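Local structure of hypothetical protein NMB0488 (Neisseria meningitidis, 2GKP) at residues R129-K132 against W136-I139. The protein is of unknown function but belongs to the CdiI family and probably acts as an immunity protein that neutralises a toxin of contact-dependent growth inhibition. Residues are numbered along the deposited sequence; the frame is centred on the assembly and turned at random.
Sequences RHVK and WDAI
A beta hairpin at the protein surface joins strand 122-132 to strand 135-138, in the branched antiparallel sheet. Arg-129 and Asp-137 form a hydrogen-bonded antiparallel pair. Arg-129 N donates to Asp-137 O at 2.8 Å. Asp-137 N returns a bond to Arg-129 O at 2.9 Å. The same oxygen also takes a CA-H...O contact from Trp-136 CA. Past this pair the ladder is distorted. His-130 centres an inverse gamma turn, closed by a weak bond from Val-131 N to Arg-129 O, and Val-131 and Lys-132 form a classic bulge opposite Ala-135.

The side chains of His-130 and Trp-136 lie side by side and point the same way. His-130 CG stands anti to the backbone N (chi1 -170°), which sets the imidazole alongside the indole. The ring planes are 14° apart, but they are slid so far that they barely overlap. Trp-136 NE1 sits over one face of the imidazole, 3.3 Å from His-130 CD2. The N-H itself is bonded to Met-111 O, and His-130 NE2 is bonded to Leu-133 O, so each ring is tied at a nitrogen. Lys-17 adds a cation-pi contact to the indole.

Arg-129 leads its end away, and NH1 forms a salt bridge with Arg-167 OXT, the C-terminal carboxylate. Its CB stays behind, 3.4 Å from Ile-139 CG2. On the side of the strands where Asp-137 projects, Val-131 CG1 rests against the carboxylate, 3.5 Å from Asp-137 OD2.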
loop_
_atom_site.group_PDB
_atom_site.type_symbol
_atom_site.label_atom_id
_atom_site.label_comp_id
_atom_site.label_asym_id
_atom_site.label_seq_id
_atom_site.Cartn_x
_atom_site.Cartn_y
_atom_site.Cartn_z
ATOM N N ARG A 129 3.083 6.282 -11.721
ATOM C CA ARG A 129 3.874 7.497 -11.951
ATOM C C ARG A 129 3.660 8.477 -10.785
ATOM O O ARG A 129 2.514 8.807 -10.409
ATOM C CB ARG A 129 3.437 8.178 -13.284
ATOM C CG ARG A 129 3.873 9.648 -13.429
ATOM C CD ARG A 129 5.389 9.859 -13.574
ATOM N NE ARG A 129 5.591 11.289 -13.688
ATOM C CZ ARG A 129 6.646 11.962 -13.229
ATOM N NH1 ARG A 129 7.660 11.347 -12.666
ATOM N NH2 ARG A 129 6.666 13.281 -13.328
ATOM N N HIS A 130 4.763 8.966 -10.239
ATOM C CA HIS A 130 4.742 9.984 -9.192
ATOM C C HIS A 130 4.486 11.335 -9.854
ATOM O O HIS A 130 5.389 12.157 -10.069
ATOM C CB HIS A 130 6.075 9.959 -8.460
ATOM C CG HIS A 130 6.080 10.787 -7.224
ATOM N ND1 HIS A 130 7.244 11.076 -6.551
ATOM C CD2 HIS A 130 5.074 11.341 -6.500
ATOM C CE1 HIS A 130 6.955 11.802 -5.482
ATOM N NE2 HIS A 130 5.646 11.981 -5.432
ATOM N N VAL A 131 3.219 11.568 -10.166
ATOM C CA VAL A 131 2.802 12.680 -10.987
ATOM C C VAL A 131 2.802 14.013 -10.247
ATOM O O VAL A 131 3.053 15.064 -10.837
ATOM C CB VAL A 131 1.401 12.393 -11.609
ATOM C CG1 VAL A 131 0.351 12.114 -10.528
ATOM C CG2 VAL A 131 0.907 13.547 -12.464
ATOM N N LYS A 132 2.475 13.991 -8.955
ATOM C CA LYS A 132 2.474 15.202 -8.175
ATOM C C LYS A 132 3.238 14.929 -6.903
ATOM O O LYS A 132 3.466 13.773 -6.585
ATOM C CB LYS A 132 1.040 15.612 -7.849
ATOM C CG LYS A 132 0.287 16.194 -9.037
ATOM C CD LYS A 132 -1.057 16.815 -8.723
ATOM C CE LYS A 132 -1.659 17.302 -10.052
ATOM N NZ LYS A 132 -3.070 17.812 -9.748
ATOM N N TRP A 136 0.045 9.751 -6.963
ATOM C CA TRP A 136 0.555 8.758 -7.894
ATOM C C TRP A 136 -0.580 8.307 -8.774
ATOM O O TRP A 136 -1.684 8.049 -8.251
ATOM C CB TRP A 136 1.081 7.543 -7.095
ATOM C CG TRP A 136 2.217 7.928 -6.185
ATOM C CD1 TRP A 136 3.559 7.897 -6.522
ATOM C CD2 TRP A 136 2.144 8.451 -4.856
ATOM N NE1 TRP A 136 4.310 8.320 -5.464
ATOM C CE2 TRP A 136 3.481 8.691 -4.433
ATOM C CE3 TRP A 136 1.085 8.710 -3.972
ATOM C CZ2 TRP A 136 3.792 9.219 -3.176
ATOM C CZ3 TRP A 136 1.383 9.234 -2.712
ATOM C CH2 TRP A 136 2.735 9.495 -2.334
ATOM N N ASP A 137 -0.349 8.200 -10.072
ATOM C CA ASP A 137 -1.372 7.822 -11.036
ATOM C C ASP A 137 -0.883 6.584 -11.773
ATOM O O ASP A 137 0.327 6.282 -11.858
ATOM C CB ASP A 137 -1.594 8.942 -12.072
ATOM C CG ASP A 137 -2.462 10.100 -11.557
ATOM O OD1 ASP A 137 -3.095 10.023 -10.472
ATOM O OD2 ASP A 137 -2.515 11.129 -12.263
ATOM N N ALA A 138 -1.820 5.844 -12.335
ATOM C CA ALA A 138 -1.445 4.639 -13.089
ATOM C C ALA A 138 -0.634 4.938 -14.314
ATOM O O ALA A 138 -0.752 5.992 -14.930
ATOM C CB ALA A 138 -2.692 3.845 -13.475
ATOM N N ILE A 139 0.222 3.985 -14.649
ATOM C CA ILE A 139 0.940 3.984 -15.915
ATOM C C ILE A 139 0.421 2.822 -16.765
ATOM O O ILE A 139 -0.527 2.154 -16.354
ATOM C CB ILE A 139 2.457 3.966 -15.725
ATOM C CG1 ILE A 139 2.882 2.793 -14.841
ATOM C CG2 ILE A 139 2.884 5.304 -15.086
ATOM C CD1 ILE A 139 4.360 2.559 -14.855
#